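Side-chain contacts in mRNA interferase toxin YafQ (Escherichia coli, PDB 4MMG), which acts as the toxin of a type II toxin-antitoxin system, a ribosome-dependent endoribonuclease that cleaves mRNA within lysine codons and inhibits translation elongation: residues 12-15 and 16-20; 57-60 and 61-64. The protein carries 1 engineered substitution. One frame throughout, in Å; residues are numbered along the deposited sequence.

Contact 1: residues 12-15 and 16-20; sequences SGQY and SKDVK
Gln14 and Asp18, one helical turn apart, join side chains in a local i to i+4 contact on the first turns of helix 13-24, directly after strand 8-11. NE2 of Gln14 gives an almost straight hydrogen bond to OD1 of Asp18 (3.0 Å, 172°). The acceptor lies in the amide plane of Gln14, but the donor comes to OD1 from above the carboxylate plane, well tilted out of it, and that plane is turned 51° from the amide. CG of Gln14 starts opposite its backbone N (chi1 -172°), and the bend at chi2 brings the amide back over the next turn. Its other end, OE1, takes a hydrogen bond from a water 2.7 Å away, which in turn accepts from NZ of Lys17. Asp18 OD2 faces the sheet, in a salt bridge with Arg86 and bonded to Thr87 N, so both carboxylate oxygens are engaged.

Ser12 is the N-cap: its OG accepts from Tyr15 N at 2.8 Å, and is also hydrogen-bonded to Glu85 O. The main chain then settles into alpha-helical bonding, with Asp18 N to Gln14 O at 2.8 Å and Val19 N to Tyr15 O at 2.9 Å.

On the buried side, the CG2 methyl of Val19 sits over one face of the Tyr15 ring, 3.4 Å from CE2. Leu32 and Met36 of helix 29-40 touch the same tyrosine.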
ATOM      1  N   SER A  12       0.231   9.659   2.575  1.00  9.82           N
ATOM      2  CA  SER A  12       0.702  10.742   1.720  1.00  9.62           C
ATOM      3  C   SER A  12      -0.493  11.466   1.109  1.00 10.73           C
ATOM      4  O   SER A  12      -1.592  10.902   1.002  1.00 11.46           O
ATOM      5  CB  SER A  12       1.581  10.204   0.601  1.00 11.76           C
ATOM      6  OG  SER A  12       0.771   9.545  -0.351  1.00 10.07           O
ATOM      7  N   GLY A  13      -0.289  12.717   0.704  1.00 10.38           N
ATOM      8  CA  GLY A  13      -1.333  13.440   0.002  1.00 13.34           C
ATOM      9  C   GLY A  13      -1.762  12.704  -1.256  1.00 11.65           C
ATOM     10  O   GLY A  13      -2.952  12.616  -1.563  1.00 14.87           O
ATOM     11  N   GLN A  14      -0.792  12.142  -1.970  1.00 10.18           N
ATOM     12  CA  GLN A  14      -1.107  11.392  -3.178  1.00 10.65           C
ATOM     13  C   GLN A  14      -1.954  10.154  -2.879  1.00 12.05           C
ATOM     14  O   GLN A  14      -2.829   9.801  -3.670  1.00 11.58           O
ATOM     15  CB  GLN A  14       0.164  11.002  -3.927  1.00 11.62           C
ATOM     16  CG  GLN A  14      -0.106  10.391  -5.290  1.00 13.36           C
ATOM     17  CD  GLN A  14      -0.836  11.351  -6.210  1.00 16.72           C
ATOM     18  OE1 GLN A  14      -0.476  12.526  -6.311  1.00 19.16           O
ATOM     19  NE2 GLN A  14      -1.878  10.865  -6.868  1.00 13.83           N
ATOM     20  N   TYR A  15      -1.716   9.510  -1.735  1.00 11.94           N
ATOM     21  CA  TYR A  15      -2.481   8.314  -1.381  1.00  9.89           C
ATOM     22  C   TYR A  15      -3.972   8.599  -1.328  1.00 10.49           C
ATOM     23  O   TYR A  15      -4.785   7.819  -1.822  1.00 11.02           O
ATOM     24  CB  TYR A  15      -2.028   7.729  -0.043  1.00 10.15           C
ATOM     25  CG  TYR A  15      -2.627   6.365   0.213  1.00  9.40           C
ATOM     26  CD1 TYR A  15      -2.137   5.254  -0.445  1.00 12.60           C
ATOM     27  CD2 TYR A  15      -3.690   6.190   1.090  1.00 12.32           C
ATOM     28  CE1 TYR A  15      -2.662   4.010  -0.241  1.00 11.58           C
ATOM     29  CE2 TYR A  15      -4.235   4.922   1.308  1.00 10.67           C
ATOM     30  CZ  TYR A  15      -3.709   3.840   0.626  1.00 11.29           C
ATOM     31  OH  TYR A  15      -4.195   2.559   0.798  1.00 11.98           O
ATOM     32  N   SER A  16      -4.337   9.727  -0.732  1.00 12.30           N
ATOM     33  CA  SER A  16      -5.742  10.087  -0.627  1.00 11.90           C
ATOM     34  C   SER A  16      -6.376  10.273  -2.004  1.00 11.07           C
ATOM     35  O   SER A  16      -7.509   9.851  -2.222  1.00 13.29           O
ATOM     36  CB  SER A  16      -5.902  11.345   0.224  1.00 16.67           C
ATOM     37  OG  SER A  16      -5.416  11.094   1.529  1.00 21.37           O
ATOM     38  N   LYS A  17      -5.638  10.893  -2.923  1.00 12.67           N
ATOM     39  CA  LYS A  17      -6.119  11.055  -4.294  1.00 13.32           C
ATOM     40  C   LYS A  17      -6.269   9.686  -4.952  1.00 11.75           C
ATOM     41  O   LYS A  17      -7.271   9.411  -5.616  1.00 12.46           O
ATOM     42  CB  LYS A  17      -5.163  11.923  -5.105  1.00 13.18           C
ATOM     43  CG  LYS A  17      -5.077  13.371  -4.638  1.00 16.78           C
ATOM     44  CD  LYS A  17      -4.137  14.160  -5.528  1.00 19.49           C
ATOM     45  CE  LYS A  17      -4.035  15.608  -5.067  1.00 24.13           C
ATOM     46  NZ  LYS A  17      -3.197  16.411  -5.993  1.00 33.84           N
ATOM     47  N   ASP A  18      -5.279   8.824  -4.742  1.00 11.20           N
ATOM     48  CA  ASP A  18      -5.313   7.476  -5.310  1.00 10.84           C
ATOM     49  C   ASP A  18      -6.527   6.676  -4.828  1.00 12.15           C
ATOM     50  O   ASP A  18      -7.156   5.954  -5.605  1.00 10.37           O
ATOM     51  CB  ASP A  18      -4.034   6.713  -4.948  1.00 11.09           C
ATOM     52  CG  ASP A  18      -2.805   7.222  -5.682  1.00 11.09           C
ATOM     53  OD1 ASP A  18      -2.929   8.050  -6.614  1.00 11.06           O
ATOM     54  OD2 ASP A  18      -1.695   6.770  -5.328  1.00 11.44           O
ATOM     55  N   VAL A  19      -6.848   6.798  -3.547  1.00 10.31           N
ATOM     56  CA  VAL A  19      -7.982   6.084  -2.983  1.00 12.08           C
ATOM     57  C   VAL A  19      -9.289   6.578  -3.602  1.00 11.67           C
ATOM     58  O   VAL A  19     -10.157   5.773  -3.960  1.00 12.21           O
ATOM     59  CB  VAL A  19      -8.012   6.190  -1.441  1.00 12.29           C
ATOM     60  CG1 VAL A  19      -9.355   5.720  -0.890  1.00 15.22           C
ATOM     61  CG2 VAL A  19      -6.871   5.390  -0.836  1.00 14.12           C
ATOM     62  N   LYS A  20      -9.422   7.894  -3.759  1.00 12.32           N
ATOM     63  CA  LYS A  20     -10.613   8.443  -4.405  1.00 13.57           C
ATOM     64  C   LYS A  20     -10.764   7.942  -5.839  1.00 12.15           C
ATOM     65  O   LYS A  20     -11.872   7.625  -6.276  1.00 14.34           O
ATOM     66  CB  LYS A  20     -10.601   9.972  -4.368  1.00 16.74           C
ATOM     67  CG  LYS A  20     -10.823  10.541  -2.976  1.00 24.43           C
ATOM     68  CD  LYS A  20     -10.903  12.058  -3.010  1.00 30.60           C
ATOM     69  CE  LYS A  20     -10.750  12.647  -1.617  1.00 34.99           C
ATOM     70  NZ  LYS A  20     -10.146  14.012  -1.670  1.00 41.32           N
TER
HETATM   71  O   HOH W   1      -3.358  12.286   2.897  1.00 19.07           O
HETATM   72  O   HOH W   2      -1.186  14.725  -7.790  1.00 27.88           O

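Contact 2: residues 57-60 and 61-64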
ATOM      1  N   GLY A  57      15.036   1.299  -7.121  1.00 14.85           N
ATOM      2  CA  GLY A  57      14.924   2.443  -8.009  1.00 14.06           C
ATOM      3  C   GLY A  57      14.308   3.634  -7.302  1.00 12.57           C
ATOM      4  O   GLY A  57      14.624   3.898  -6.141  1.00 14.27           O
ATOM      5  N   SER A  58      13.406   4.335  -7.987  1.00 13.09           N
ATOM      6  CA  SER A  58      12.758   5.512  -7.421  1.00 12.84           C
ATOM      7  C   SER A  58      11.948   5.186  -6.165  1.00 14.41           C
ATOM      8  O   SER A  58      11.634   6.082  -5.381  1.00 16.06           O
ATOM      9  CB  SER A  58      11.845   6.177  -8.453  1.00 14.99           C
ATOM     10  OG  SER A  58      12.563   6.606  -9.604  1.00 17.09           O
ATOM     11  N   TRP A  59      11.606   3.913  -5.982  1.00 12.87           N
ATOM     12  CA  TRP A  59      10.807   3.499  -4.826  1.00 11.53           C
ATOM     13  C   TRP A  59      11.624   2.793  -3.750  1.00 11.84           C
ATOM     14  O   TRP A  59      11.071   2.123  -2.872  1.00 11.78           O
ATOM     15  CB  TRP A  59       9.634   2.623  -5.259  1.00 10.87           C
ATOM     16  CG  TRP A  59       8.544   3.357  -5.990  1.00 12.66           C
ATOM     17  CD1 TRP A  59       8.132   3.152  -7.279  1.00 16.58           C
ATOM     18  CD2 TRP A  59       7.719   4.398  -5.465  1.00 13.18           C
ATOM     19  NE1 TRP A  59       7.100   4.008  -7.586  1.00 15.38           N
ATOM     20  CE2 TRP A  59       6.831   4.786  -6.489  1.00 13.98           C
ATOM     21  CE3 TRP A  59       7.643   5.040  -4.228  1.00 14.78           C
ATOM     22  CZ2 TRP A  59       5.882   5.792  -6.310  1.00 16.93           C
ATOM     23  CZ3 TRP A  59       6.705   6.045  -4.056  1.00 17.06           C
ATOM     24  CH2 TRP A  59       5.836   6.406  -5.087  1.00 15.15           C
ATOM     25  N   LYS A  60      12.941   2.950  -3.801  1.00 13.05           N
ATOM     26  CA  LYS A  60      13.813   2.391  -2.772  1.00 13.86           C
ATOM     27  C   LYS A  60      13.357   2.837  -1.380  1.00 12.71           C
ATOM     28  O   LYS A  60      13.012   4.002  -1.183  1.00 13.92           O
ATOM     29  CB  LYS A  60      15.259   2.832  -3.027  1.00 17.04           C
ATOM     30  CG  LYS A  60      16.277   2.257  -2.053  1.00 24.05           C
ATOM     31  CD  LYS A  60      17.678   2.755  -2.405  1.00 27.36           C
ATOM     32  CE  LYS A  60      18.656   2.586  -1.252  1.00 35.26           C
ATOM     33  NZ  LYS A  60      19.070   1.170  -1.050  1.00 38.15           N
ATOM     34  N   GLY A  61      13.314   1.896  -0.438  1.00 13.01           N
ATOM     35  CA  GLY A  61      12.855   2.184   0.912  1.00 15.99           C
ATOM     36  C   GLY A  61      11.387   1.852   1.139  1.00 15.00           C
ATOM     37  O   GLY A  61      10.932   1.795   2.286  1.00 14.21           O
ATOM     38  N   TYR A  62      10.651   1.647   0.049  1.00 12.26           N
ATOM     39  CA  TYR A  62       9.228   1.301   0.108  1.00 10.64           C
ATOM     40  C   TYR A  62       9.004  -0.180  -0.203  1.00 12.00           C
ATOM     41  O   TYR A  62       9.940  -0.892  -0.596  1.00 12.33           O
ATOM     42  CB  TYR A  62       8.433   2.162  -0.879  1.00  9.39           C
ATOM     43  CG  TYR A  62       8.367   3.636  -0.531  1.00 10.47           C
ATOM     44  CD1 TYR A  62       9.374   4.508  -0.916  1.00 10.90           C
ATOM     45  CD2 TYR A  62       7.289   4.151   0.176  1.00 11.47           C
ATOM     46  CE1 TYR A  62       9.305   5.859  -0.611  1.00 13.01           C
ATOM     47  CE2 TYR A  62       7.209   5.493   0.493  1.00 12.78           C
ATOM     48  CZ  TYR A  62       8.223   6.343   0.099  1.00 14.42           C
ATOM     49  OH  TYR A  62       8.139   7.685   0.410  1.00 16.89           O
ATOM     50  N   ARG A  63       7.757  -0.625  -0.034  1.00  9.83           N
ATOM     51  CA  ARG A  63       7.351  -2.002  -0.311  1.00  9.36           C
ATOM     52  C   ARG A  63       6.122  -2.016  -1.217  1.00  9.32           C
ATOM     53  O   ARG A  63       5.417  -1.007  -1.327  1.00 10.73           O
ATOM     54  CB  ARG A  63       7.029  -2.757   0.977  1.00 11.37           C
ATOM     55  CG  ARG A  63       8.155  -2.755   1.997  1.00 11.91           C
ATOM     56  CD  ARG A  63       7.841  -3.642   3.198  1.00 11.90           C
ATOM     57  NE  ARG A  63       7.794  -5.062   2.840  1.00 12.68           N
ATOM     58  CZ  ARG A  63       8.873  -5.830   2.716  1.00 16.06           C
ATOM     59  NH1 ARG A  63      10.082  -5.316   2.921  1.00 16.37           N
ATOM     60  NH2 ARG A  63       8.751  -7.107   2.379  1.00 17.86           N
ATOM     61  N   ASP A  64       5.888  -3.168  -1.840  1.00  9.41           N
ATOM     62  CA  ASP A  64       4.870  -3.377  -2.863  1.00 11.34           C
ATOM     63  C   ASP A  64       4.047  -4.590  -2.441  1.00 12.35           C
ATOM     64  O   ASP A  64       4.589  -5.698  -2.333  1.00 13.65           O
ATOM     65  CB  ASP A  64       5.591  -3.684  -4.193  1.00 15.75           C
ATOM     66  CG  ASP A  64       4.654  -3.941  -5.370  1.00 16.46           C
ATOM     67  OD1 ASP A  64       3.585  -4.575  -5.236  1.00 14.18           O
ATOM     68  OD2 ASP A  64       5.040  -3.548  -6.493  1.00 15.87           O
TER
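Trp59 and Tyr62, the first and last residues of a type II beta turn, set their rings edge to face beside it, in the loop that leads from strand 53-54 into strand 63-66 of the RelE-family toxin fold. The six-membered ring of Trp59 points its edge at one face of Tyr62; the planes stand at 86° and the centroids are 5.3 Å apart. CE3 of Trp59 is the atom that touches, lying toward the rim of the phenol ring rather than over its middle. Both side chains leave the backbone with CG anti to their own carbonyl carbon, which turns the two rings to meet beside the turn.

The turn itself is closed by Tyr62 N, which donates to Trp59 O at 3.0 Å. Lys60 and Gly61 fill the two central positions. Gly61 has a positive phi of 96°, where a CB would collide with Lys60 O; as usual at the third position of a type II turn, the residue is a glycine.

Outside the turn, Trp59 NE1 bonds to Leu93 O and its ring meets Phe94, tying the turn to the C-terminal helix that carries the engineered Gln90 at the inferred proton-donor position. Tyr62 forms a cation-pi pair with Lys76. The Trp59 carbonyl O also lies at the edge of the Tyr62 ring, in its plane and 3.5 Å from CD1.

In the fold
Both contacts are local, each within its own continuous stretch of chain; their centres lie about 17 Å apart and they do not touch. Contact 1 is partly buried, on a helix leaning against strand 81-88 and helix 29-40, whereas contact 2 is a surface turn leading into strand 63-66. Their chemistry differs accordingly: a carboxylate and amide, a cap and repeated helical bonds in the first, and a T-shaped aromatic pair beside a single turn-closing bond in the second. They share strand 81-88, where Arg86 is salt-bridged to Asp18 of contact 1 and touched by Trp59 of contact 2. Of the two, contact 2 lies near the inferred active-site position.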